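Local coordinates for protein signal recognition particle subunit SRP14 (Schizosaccharomyces pombe, PDB 2W9J) that is a subunit of the signal recognition particle, binding its 7SL RNA and probably serving the cotranslational targeting of secretory and membrane proteins to the endoplasmic reticulum, at residues E7-L12 with T68-S73. Numbering follows the deposited sequence.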
# COMPACT_ATOMS: atom_id res chain seq x y z
N GLU A 7 6.69 -5.83 0.98
CA GLU A 7 6.10 -6.48 -0.20
C GLU A 7 4.91 -5.70 -0.80
O GLU A 7 4.73 -5.68 -2.02
CB GLU A 7 5.72 -7.93 0.10
CG GLU A 7 5.44 -8.79 -1.13
CD GLU A 7 6.58 -8.76 -2.15
OE1 GLU A 7 7.75 -9.01 -1.75
OE2 GLU A 7 6.32 -8.50 -3.35
N PHE A 8 4.10 -5.07 0.05
CA PHE A 8 2.95 -4.27 -0.40
C PHE A 8 3.41 -3.12 -1.27
O PHE A 8 2.83 -2.85 -2.32
CB PHE A 8 2.19 -3.73 0.80
CG PHE A 8 1.04 -2.82 0.45
CD1 PHE A 8 -0.25 -3.33 0.31
CD2 PHE A 8 1.22 -1.45 0.34
CE1 PHE A 8 -1.32 -2.49 0.01
CE2 PHE A 8 0.15 -0.61 0.04
CZ PHE A 8 -1.11 -1.14 -0.11
N LEU A 9 4.46 -2.44 -0.83
CA LEU A 9 5.06 -1.35 -1.59
C LEU A 9 5.69 -1.84 -2.88
O LEU A 9 5.72 -1.11 -3.87
CB LEU A 9 6.11 -0.64 -0.75
CG LEU A 9 5.54 0.04 0.49
CD1 LEU A 9 6.63 0.55 1.39
CD2 LEU A 9 4.57 1.14 0.11
N LYS A 10 6.21 -3.07 -2.85
CA LYS A 10 6.83 -3.67 -4.03
C LYS A 10 5.77 -3.99 -5.07
O LYS A 10 5.98 -3.77 -6.28
CB LYS A 10 7.62 -4.92 -3.67
CG LYS A 10 8.20 -5.67 -4.88
CD LYS A 10 9.08 -4.75 -5.74
CE LYS A 10 9.35 -5.33 -7.14
NZ LYS A 10 9.50 -4.25 -8.17
N LYS A 11 4.64 -4.50 -4.61
CA LYS A 11 3.56 -4.93 -5.51
C LYS A 11 2.73 -3.74 -5.99
O LYS A 11 2.14 -3.79 -7.08
CB LYS A 11 2.70 -6.01 -4.84
CG LYS A 11 1.86 -6.87 -5.81
CD LYS A 11 2.70 -7.52 -6.92
CE LYS A 11 1.89 -7.62 -8.21
NZ LYS A 11 2.75 -7.68 -9.43
N LEU A 12 2.70 -2.68 -5.18
CA LEU A 12 2.05 -1.42 -5.52
C LEU A 12 2.71 -0.77 -6.72
O LEU A 12 2.03 -0.30 -7.62
CB LEU A 12 2.14 -0.45 -4.33
CG LEU A 12 1.54 0.95 -4.47
CD1 LEU A 12 0.07 0.86 -4.83
CD2 LEU A 12 1.70 1.71 -3.18
N THR A 68 4.87 6.95 10.09
CA THR A 68 5.77 7.91 9.45
C THR A 68 6.58 7.25 8.31
O THR A 68 6.51 7.69 7.15
CB THR A 68 6.75 8.51 10.47
OG1 THR A 68 6.01 9.22 11.48
CG2 THR A 68 7.72 9.46 9.79
N ASP A 69 7.31 6.19 8.67
CA ASP A 69 8.17 5.43 7.76
C ASP A 69 7.42 4.91 6.55
O ASP A 69 7.85 5.12 5.41
CB ASP A 69 8.80 4.25 8.50
CG ASP A 69 9.99 4.65 9.35
OD1 ASP A 69 10.99 5.18 8.79
OD2 ASP A 69 9.94 4.42 10.59
N PHE A 70 6.29 4.24 6.81
CA PHE A 70 5.49 3.62 5.78
C PHE A 70 4.89 4.64 4.84
O PHE A 70 4.94 4.46 3.63
CB PHE A 70 4.36 2.75 6.35
CG PHE A 70 3.54 2.09 5.29
CD1 PHE A 70 3.94 0.88 4.75
CD2 PHE A 70 2.40 2.71 4.79
CE1 PHE A 70 3.20 0.28 3.74
CE2 PHE A 70 1.65 2.11 3.78
CZ PHE A 70 2.05 0.88 3.25
N PHE A 71 4.33 5.70 5.38
CA PHE A 71 3.77 6.75 4.53
C PHE A 71 4.85 7.54 3.80
O PHE A 71 4.63 8.04 2.70
CB PHE A 71 2.76 7.62 5.27
CG PHE A 71 1.51 6.88 5.63
CD1 PHE A 71 1.21 6.57 6.95
CD2 PHE A 71 0.66 6.41 4.62
CE1 PHE A 71 0.06 5.84 7.27
CE2 PHE A 71 -0.48 5.68 4.93
CZ PHE A 71 -0.78 5.40 6.26
N GLN A 72 6.04 7.60 4.39
CA GLN A 72 7.19 8.18 3.70
C GLN A 72 7.59 7.32 2.48
O GLN A 72 7.86 7.86 1.42
CB GLN A 72 8.36 8.39 4.66
CG GLN A 72 9.44 9.32 4.14
CD GLN A 72 9.03 10.79 4.12
OE1 GLN A 72 8.22 11.21 3.28
NE2 GLN A 72 9.59 11.57 5.04
N SER A 73 7.59 5.99 2.64
CA SER A 73 7.88 5.06 1.53
C SER A 73 6.75 5.02 0.52
O SER A 73 6.99 4.82 -0.67
CB SER A 73 8.08 3.64 2.06
OG SER A 73 9.41 3.39 2.43
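Leu9 and Phe8 of helix 5-17 meet Phe70 and Ser73 of helix 67-76 by van der Waals packing, with no hydrogen bond between the two segments. Their axes run nearly parallel, 13° apart, and approach to 11.3 Å; across so wide a spacing, large side chains suit the interface. The two aromatic residues cross at about a right angle, Phe8 CD2 lying near the plane of the Phe70 ring at its edge, 3.8 Å from Phe70 CZ. Phe70 reaches this far because its CG is anti to the backbone N (chi1 -179°), which carries the ring tip toward the other helix.

Leucine suits the next position because its two methyls divide the contacts. Leu9 CD2 comes obliquely to the Phe70 ring, 4.0 Å from CE1, while Leu9 CD1 packs 3.5 Å from Ser73 CB. The small side chain of Ser73 is consistent with the backbones coming closest here, Leu9 CA lying 7.7 Å from Ser73 CA. With an alanine in place of Leu9, both branches are lost, which would probably open a gap beside Ser73 CB and leave the Phe70 ring with Phe8 alone from this segment.

Leu9 also touches Tyr74 of helix 67-76. Both helices lie against the antiparallel sheet of this SRP9/14-family α+β fold (α-β-β-β-α): Phe8 packs on Ile58 and Thr60 of strand 57-63, and Phe70 on Val62 of that strand and Ile48 of strand 45-51.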